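PDB 3I0U: phosphothreonine lyase ospF from Shigella flexneri, which probably inactivates host MAP kinases by removing phosphate irreversibly from phosphothreonine through an elimination reaction. Local coordinates for residues V36-Y39 with S40-C43; S59-V62 with F63-C67; I114-M117 with N118-S121; L160-N163 with L164-K168. All blocks are in the same frame, centred on the assembly; numbering follows the deposited sequence.

Contact 1: residues V36-Y39 with S40-C43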
# COMPACT_ATOMS: atom_id res chain seq x y z
N VAL A 36 12.94 -12.74 -1.89
CA VAL A 36 11.97 -11.95 -2.61
C VAL A 36 12.29 -12.03 -4.08
O VAL A 36 13.47 -12.03 -4.46
CB VAL A 36 11.92 -10.48 -2.17
CG1 VAL A 36 11.11 -10.35 -0.91
CG2 VAL A 36 13.31 -9.91 -1.95
N PRO A 37 11.26 -12.10 -4.91
CA PRO A 37 11.49 -12.12 -6.32
C PRO A 37 11.94 -10.75 -6.78
O PRO A 37 11.58 -9.72 -6.18
CB PRO A 37 10.10 -12.43 -6.87
CG PRO A 37 9.20 -11.84 -5.91
CD PRO A 37 9.82 -12.14 -4.61
N THR A 38 12.70 -10.76 -7.87
CA THR A 38 13.16 -9.53 -8.49
C THR A 38 11.98 -8.99 -9.30
O THR A 38 11.01 -9.74 -9.53
CB THR A 38 14.36 -9.85 -9.39
OG1 THR A 38 13.88 -10.61 -10.50
CG2 THR A 38 15.40 -10.68 -8.66
N TYR A 39 12.06 -7.73 -9.75
CA TYR A 39 11.13 -7.20 -10.76
C TYR A 39 10.90 -8.07 -12.00
O TYR A 39 9.74 -8.33 -12.35
CB TYR A 39 11.52 -5.82 -11.25
CG TYR A 39 10.39 -5.16 -12.01
CD1 TYR A 39 9.18 -4.84 -11.36
CD2 TYR A 39 10.53 -4.84 -13.36
CE1 TYR A 39 8.16 -4.23 -12.01
CE2 TYR A 39 9.48 -4.22 -14.05
CZ TYR A 39 8.30 -3.92 -13.34
OH TYR A 39 7.24 -3.30 -13.95
N SER A 40 11.96 -8.52 -12.66
CA SER A 40 11.73 -9.35 -13.84
C SER A 40 11.07 -10.70 -13.48
O SER A 40 10.29 -11.20 -14.28
CB SER A 40 12.96 -9.52 -14.75
OG SER A 40 13.92 -10.36 -14.17
N ASP A 41 11.36 -11.25 -12.30
CA ASP A 41 10.69 -12.48 -11.88
C ASP A 41 9.18 -12.33 -11.78
O ASP A 41 8.46 -13.19 -12.29
CB ASP A 41 11.22 -13.02 -10.55
CG ASP A 41 12.67 -13.43 -10.61
OD1 ASP A 41 13.16 -13.86 -11.68
OD2 ASP A 41 13.34 -13.33 -9.55
N ILE A 42 8.69 -11.25 -11.15
CA ILE A 42 7.24 -11.00 -11.07
C ILE A 42 6.62 -10.66 -12.43
O ILE A 42 5.42 -10.87 -12.63
CB ILE A 42 6.84 -9.97 -10.00
CG1 ILE A 42 7.38 -8.57 -10.30
CG2 ILE A 42 7.32 -10.39 -8.62
CD1 ILE A 42 6.67 -7.50 -9.55
N CYS A 43 7.44 -10.20 -13.39
CA CYS A 43 6.92 -9.89 -14.74
C CYS A 43 6.54 -11.12 -15.57
O CYS A 43 5.76 -11.03 -16.51
CB CYS A 43 7.87 -8.96 -15.48
SG CYS A 43 7.73 -7.28 -14.83
O HOH W 1 14.62 -7.85 -12.20

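Contact 2: residues S59-V62 with F63-C67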
# COMPACT_ATOMS: atom_id res chain seq x y z
N SER A 59 -2.60 -11.19 -19.16
CA SER A 59 -2.45 -10.16 -20.19
C SER A 59 -3.64 -9.13 -20.23
O SER A 59 -3.56 -8.10 -20.82
CB SER A 59 -2.27 -10.84 -21.55
OG SER A 59 -3.51 -11.38 -21.97
N GLY A 60 -4.67 -9.50 -19.37
CA GLY A 60 -5.91 -8.74 -19.24
C GLY A 60 -5.73 -7.34 -18.71
O GLY A 60 -6.56 -6.46 -18.97
N ASP A 61 -4.65 -7.11 -17.94
CA ASP A 61 -4.30 -5.73 -17.68
C ASP A 61 -2.80 -5.52 -17.53
O ASP A 61 -2.02 -6.48 -17.49
CB ASP A 61 -5.06 -5.21 -16.43
CG ASP A 61 -4.67 -5.93 -15.13
OD1 ASP A 61 -3.79 -6.85 -15.08
OD2 ASP A 61 -5.26 -5.53 -14.12
N VAL A 62 -2.43 -4.25 -17.34
CA VAL A 62 -1.06 -3.82 -17.36
C VAL A 62 -0.36 -4.06 -16.00
O VAL A 62 0.80 -3.66 -15.82
CB VAL A 62 -0.95 -2.33 -17.89
CG1 VAL A 62 -1.53 -1.33 -16.90
CG2 VAL A 62 0.49 -1.95 -18.19
N PHE A 63 -1.04 -4.75 -15.08
CA PHE A 63 -0.54 -4.92 -13.70
C PHE A 63 -0.10 -6.32 -13.34
O PHE A 63 -0.47 -7.29 -13.97
CB PHE A 63 -1.56 -4.42 -12.67
CG PHE A 63 -1.90 -2.98 -12.86
CD1 PHE A 63 -1.02 -1.99 -12.40
CD2 PHE A 63 -3.08 -2.61 -13.53
CE1 PHE A 63 -1.31 -0.64 -12.59
CE2 PHE A 63 -3.37 -1.26 -13.75
CZ PHE A 63 -2.48 -0.26 -13.26
N ILE A 64 0.76 -6.39 -12.34
CA ILE A 64 1.16 -7.66 -11.77
C ILE A 64 0.60 -7.62 -10.37
O ILE A 64 0.97 -6.76 -9.59
CB ILE A 64 2.69 -7.75 -11.69
CG1 ILE A 64 3.27 -7.71 -13.13
CG2 ILE A 64 3.09 -9.06 -10.96
CD1 ILE A 64 4.65 -7.20 -13.14
N HIS A 65 -0.30 -8.57 -10.08
CA HIS A 65 -1.07 -8.60 -8.84
C HIS A 65 -0.41 -9.49 -7.79
O HIS A 65 0.13 -10.53 -8.11
CB HIS A 65 -2.51 -9.06 -9.10
CG HIS A 65 -3.28 -8.14 -9.98
ND1 HIS A 65 -4.02 -7.09 -9.47
CD2 HIS A 65 -3.40 -8.07 -11.33
CE1 HIS A 65 -4.58 -6.44 -10.48
NE2 HIS A 65 -4.22 -7.00 -11.61
N ALA A 66 -0.47 -9.05 -6.54
CA ALA A 66 0.01 -9.85 -5.42
C ALA A 66 -1.03 -9.95 -4.34
O ALA A 66 -1.61 -8.96 -3.92
CB ALA A 66 1.26 -9.29 -4.85
N CYS A 67 -1.25 -11.17 -3.87
CA CYS A 67 -2.46 -11.48 -3.14
C CYS A 67 -2.13 -12.56 -2.11
O CYS A 67 -1.79 -13.69 -2.46
CB CYS A 67 -3.50 -11.91 -4.16
SG CYS A 67 -5.00 -12.48 -3.52

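Contact 3: residues I114-M117 with N118-S121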
# COMPACT_ATOMS: atom_id res chain seq x y z
N ILE A 114 1.41 -3.89 -9.13
CA ILE A 114 2.42 -3.01 -9.69
C ILE A 114 2.38 -3.06 -11.22
O ILE A 114 2.23 -4.14 -11.81
CB ILE A 114 3.83 -3.31 -9.12
CG1 ILE A 114 4.85 -2.29 -9.66
CG2 ILE A 114 4.25 -4.75 -9.42
CD1 ILE A 114 6.24 -2.40 -9.10
N THR A 115 2.45 -1.89 -11.83
CA THR A 115 2.57 -1.74 -13.29
C THR A 115 3.72 -2.55 -13.81
O THR A 115 4.79 -2.55 -13.22
CB THR A 115 2.77 -0.26 -13.63
OG1 THR A 115 1.70 0.47 -13.03
CG2 THR A 115 2.70 -0.00 -15.07
N ASP A 116 3.47 -3.25 -14.91
CA ASP A 116 4.44 -4.01 -15.68
C ASP A 116 5.01 -3.05 -16.74
O ASP A 116 4.50 -2.97 -17.87
CB ASP A 116 3.74 -5.24 -16.28
CG ASP A 116 4.65 -6.15 -17.15
OD1 ASP A 116 4.12 -7.21 -17.58
OD2 ASP A 116 5.85 -5.84 -17.42
N MET A 117 6.10 -2.37 -16.37
CA MET A 117 6.87 -1.45 -17.23
C MET A 117 7.12 -1.84 -18.69
O MET A 117 7.49 -0.97 -19.46
CB MET A 117 8.24 -1.15 -16.63
CG MET A 117 8.26 -0.25 -15.42
SD MET A 117 6.68 0.62 -15.23
CE MET A 117 6.95 2.16 -16.11
N ASN A 118 6.91 -3.11 -19.05
CA ASN A 118 7.07 -3.61 -20.44
C ASN A 118 5.77 -3.59 -21.23
O ASN A 118 5.78 -3.51 -22.42
CB ASN A 118 7.58 -5.06 -20.46
CG ASN A 118 8.76 -5.28 -19.52
OD1 ASN A 118 9.90 -5.03 -19.91
ND2 ASN A 118 8.50 -5.72 -18.27
N ARG A 119 4.64 -3.66 -20.53
CA ARG A 119 3.33 -3.60 -21.17
C ARG A 119 2.80 -2.17 -21.34
O ARG A 119 1.99 -1.93 -22.21
CB ARG A 119 2.34 -4.49 -20.40
CG ARG A 119 2.10 -5.81 -21.13
CD ARG A 119 2.96 -6.96 -20.64
NE ARG A 119 2.24 -7.74 -19.59
CZ ARG A 119 1.54 -8.89 -19.84
NH1 ARG A 119 1.47 -9.40 -21.09
NH2 ARG A 119 0.91 -9.53 -18.82
N VAL A 120 3.30 -1.22 -20.55
CA VAL A 120 2.74 0.15 -20.47
C VAL A 120 3.07 1.18 -21.64
O VAL A 120 4.02 0.97 -22.43
CB VAL A 120 3.06 0.71 -19.06
CG1 VAL A 120 4.44 1.39 -19.04
CG2 VAL A 120 1.89 1.56 -18.48
N SER A 121 2.25 2.25 -21.76
CA SER A 121 2.55 3.48 -22.59
C SER A 121 3.30 4.53 -21.74
O SER A 121 3.07 4.62 -20.50
CB SER A 121 1.26 4.13 -23.08
OG SER A 121 1.12 3.95 -24.46

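Contact 4: residues L160-N163 with L164-K168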
# COMPACT_ATOMS: atom_id res chain seq x y z
N LEU A 160 7.77 2.64 4.09
CA LEU A 160 7.93 2.84 2.66
C LEU A 160 8.55 4.18 2.31
O LEU A 160 9.59 4.20 1.67
CB LEU A 160 6.59 2.68 1.95
CG LEU A 160 5.81 1.35 2.07
CD1 LEU A 160 4.51 1.42 1.27
CD2 LEU A 160 6.65 0.13 1.64
N GLU A 161 7.95 5.29 2.76
CA GLU A 161 8.46 6.66 2.55
C GLU A 161 9.97 6.73 2.85
O GLU A 161 10.79 7.12 2.02
CB GLU A 161 7.68 7.68 3.40
CG GLU A 161 6.32 8.13 2.84
CD GLU A 161 6.42 9.02 1.59
OE1 GLU A 161 5.76 8.75 0.55
OE2 GLU A 161 7.15 10.02 1.65
N SER A 162 10.32 6.26 4.03
CA SER A 162 11.65 6.33 4.57
C SER A 162 12.67 5.55 3.72
O SER A 162 13.79 5.97 3.51
CB SER A 162 11.59 5.79 5.98
OG SER A 162 12.86 5.48 6.44
N ASN A 163 12.27 4.39 3.24
CA ASN A 163 13.17 3.57 2.46
C ASN A 163 13.43 4.14 1.08
O ASN A 163 14.54 4.04 0.57
CB ASN A 163 12.62 2.16 2.30
CG ASN A 163 13.00 1.26 3.44
OD1 ASN A 163 12.33 1.21 4.47
ND2 ASN A 163 14.06 0.55 3.28
N LEU A 164 12.40 4.72 0.47
CA LEU A 164 12.54 5.38 -0.83
C LEU A 164 13.37 6.61 -0.72
O LEU A 164 14.26 6.81 -1.52
CB LEU A 164 11.18 5.76 -1.37
CG LEU A 164 10.43 4.94 -2.41
CD1 LEU A 164 11.07 3.58 -2.78
CD2 LEU A 164 9.01 4.80 -1.96
N LEU A 165 13.11 7.44 0.30
CA LEU A 165 13.84 8.70 0.46
C LEU A 165 15.33 8.46 0.70
O LEU A 165 16.19 9.17 0.20
CB LEU A 165 13.19 9.58 1.55
CG LEU A 165 13.87 10.89 1.97
CD1 LEU A 165 13.90 11.86 0.76
CD2 LEU A 165 13.20 11.55 3.19
N ARG A 166 15.65 7.40 1.42
CA ARG A 166 17.01 7.25 1.82
C ARG A 166 17.84 6.53 0.79
O ARG A 166 19.05 6.60 0.79
CB ARG A 166 17.08 6.73 3.25
CG ARG A 166 16.46 7.85 4.24
CD ARG A 166 16.18 7.40 5.67
NE ARG A 166 15.55 6.07 5.72
CZ ARG A 166 16.03 4.99 6.37
NH1 ARG A 166 17.17 5.05 7.08
NH2 ARG A 166 15.33 3.83 6.30
N SER A 167 17.19 5.89 -0.15
CA SER A 167 17.89 5.47 -1.36
C SER A 167 17.81 6.53 -2.47
O SER A 167 18.23 6.28 -3.59
CB SER A 167 17.37 4.14 -1.88
OG SER A 167 17.25 3.17 -0.82
N LYS A 168 17.30 7.73 -2.13
CA LYS A 168 17.21 8.91 -3.02
C LYS A 168 16.48 8.63 -4.32
O LYS A 168 16.87 9.07 -5.34
CB LYS A 168 18.57 9.58 -3.20
CG LYS A 168 18.93 10.45 -2.01
CD LYS A 168 20.28 11.14 -2.01
CE LYS A 168 20.69 11.39 -0.53
NZ LYS A 168 22.10 11.89 -0.30

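Contact 1: residues V36-Y39 with S40-C43
With its OG1 swung between the backbone N and carbonyl carbon (chi1 68°), Thr38 turns its hydroxyl forward into the first turn of helix 39-44, while Asp41, whose CG stands anti to its own carbonyl carbon (chi1 -64°), sends its carboxylate back toward Thr38 N. The two side chains thus serve each other's backbone. Asp41 N donates to Thr38 OG1 at 3.2 Å, and Thr38 N donates to Asp41 OD2 at 3.1 Å, reaching that oxygen on its anti side and somewhat out of the carboxylate plane. Threonine suits the first place because its short hydroxyl can accept from an amide that has no helical carbonyl before it; aspartate suits the second because its carboxylate is long enough to reach back to the amide three residues earlier, and its negative charge probably interacts well with the positive end of the helix dipole. Regular helical bonding follows at once, with Ile42 N bonded to Thr38 O at 3.2 Å.

Two packing contacts accompany the capping bonds. Pro37 CG rests on Ile42 CG2 at 3.6 Å, an apolar patch continued by Phe103 and Phe95. Cys43 SG sits over one face of the Tyr39 ring, 3.8 Å from its centroid and 21° off the ring normal, a sulfur-aromatic contact displaced toward the rim. The ring's hydroxyl is bonded elsewhere, to Thr115 O and Met117 N, which fixes the ring's outer end beside the sheet. Thr38 as N-cap with Asp41 three residues on makes a classic capping box at the start of a short helix.

Contact 2: residues S59-V62 with F63-C67
A histidine-carboxylate hydrogen bond at the surface, between Asp61 and His65, marks the place where a loop runs into strand 63-68 of the antiparallel sheet. His65 NE2 donates to Asp61 OD2 at 3.1 Å with an N-H...O angle of 162°, using the syn lone pair of that oxygen. The bond lies almost exactly in the imidazole plane, and carboxylate and ring are nearly coplanar, 14° apart, so two flat groups approaching from opposite directions meet edge on.

Between them in sequence stands Phe63. Asp61 CG is tucked between its backbone N and carbonyl carbon (chi1 64°), a torsion that folds the carboxylate forward over the start of the strand, where Asp61 OD1 accepts a weak bond of 3.5 Å from Phe63 N. Asp61 OD2 also lies in the plane of the Phe63 ring at its edge, 3.7 Å from Phe63 CD2, where the slightly positive ring hydrogens suit an anionic oxygen. One face of the same ring is taken by Val62: CG1 lies 3.9 Å from the ring centroid, a CH-pi contact between neighbours, with 3.6 Å from Val62 CG1 to Phe63 CE2. Lys113, on the adjacent strand, adds a cation-pi interaction with Phe63.

A short acid can serve both a backbone amide and a side chain four residues on, histidine can point an N-H in its ring plane at a carboxylate, and a beta-branched valine offers a methyl to an aromatic face. Asp61 thus joins loop to strand by a His-carboxylate bond and a weak bond of the Asx-turn type, at the entry to an interior strand of an antiparallel sheet.

Contact 3: residues I114-M117 with N118-S121
Asp116 lays its carboxylate across the side chains of Asn118 and Arg119, giving one oxygen to each. Asp116 OD2 accepts from Asn118 ND2 at 2.8 Å in a nearly straight bond (166°) that lies close to the amide plane, although amide and carboxylate are turned 77° against each other. Asp116 OD1 takes Arg119 NE, also at 2.8 Å; this salt bridge has a poorly directed, weak hydrogen bond, for the bent arginine chain brings NE in obliquely. CG of Asp116 stands anti to the backbone N (chi1 180°), which holds the carboxylate beside its own carbonyl group and over the residues that follow. That acid is buried, so the match of partners matters: OD1 also receives Asn57 ND2, and Arg119 passes on through NH2 to Asn57 OD1, a small network that probably steadies the negative charge.

The backbone bends beneath it. Arg119 N donates to Asp116 O at 2.8 Å, and Val120 N makes a weaker bond to the same Asp116 O at 3.4 Å. Asn118 N adds a weak bond to OD2, giving the aspartate an Asx turn within the larger bend.

Apolar contacts add to this. Val120 splits its methyls between two partners: CG2 meets Thr115 CG2 at 3.8 Å, the two side chains crossing roughly at right angles, and CG1 lies 3.9 Å from Met117 CE, the two side chains lying side by side and pointing the same way. Valine suits this place because its branches can serve both neighbours. Here strand 111-115 ends in a type I beta turn at residues 116 to 119, stabilised by an aspartate in its first position.

Contact 4: residues L160-N163 with L164-K168
Arg166 curls back along the surface of helix 147-166 toward Ser162, four residues earlier, and meets both the serine's hydroxyl and its carbonyl. A bend at chi3 (-43°) turns the guanidinium inward, so that Arg166 NE donates to Ser162 O at 2.8 Å from above the carbonyl plane. The regular helical donor, Arg166 N, reaches Ser162 O from the opposite face at 3.1 Å, and one carbonyl is therefore gripped from both faces. Ser162 OG joins in with a weaker bond from Arg166 NE, also 2.8 Å; its position anti to the backbone N (chi1 164°) keeps the hydroxyl on the arginine's flank. Serine is small enough to let the long arginine fold down beside the backbone.

The next carbonyl is treated similarly. Ser167 OG donates to Asn163 O at 3.2 Å, nearly along the carbonyl bond, while Ser167 N makes a weak bond to the same oxygen. A short hydroxyl thereby helps to satisfy a carbonyl close to the end of the helix, where the amide bond is only weak.

Leucine occupies the inward side. Leu164 N bonds to Leu160 O at 3.1 Å, and both side chains pack against Leu98 of helix 91-102 and Ile84 of strand 80-84, with Leu164 CD2 lying 3.7 Å from Leu160 O. Glu161 points elsewhere and binds the amides of Lys185, Tyr186 and Val187, just before and at the start of strand 187-191. The helix then stops: Lys168, with a positive phi of 54°, directs its N to Leu165 O at 3.0 Å, and Ile169 N returns to Leu164 O, the two bonds of a Schellman motif.

Contacts 1, 2 and 3 touch one another on the same side of the chain's centre, whereas contact 4 stands apart, its nearest atoms about 10 Å from contact 3. Contacts 2 and 3 belong to neighbouring strands, 63-68 and 111-115, and are tied by backbone bonds between Ile64 and Ile114 and between Val62 and Asp116; contact 1 lays its helix over both strands through Ile42 and Cys43. Contact 2 is a surface contact, while the others mix buried and exposed residues. Contact 1 caps the N-terminus of one helix and contact 4 ends another at its C-terminus, while aspartates in contacts 2 and 3 mark the entry to strand 63-68 and the exit from strand 111-115.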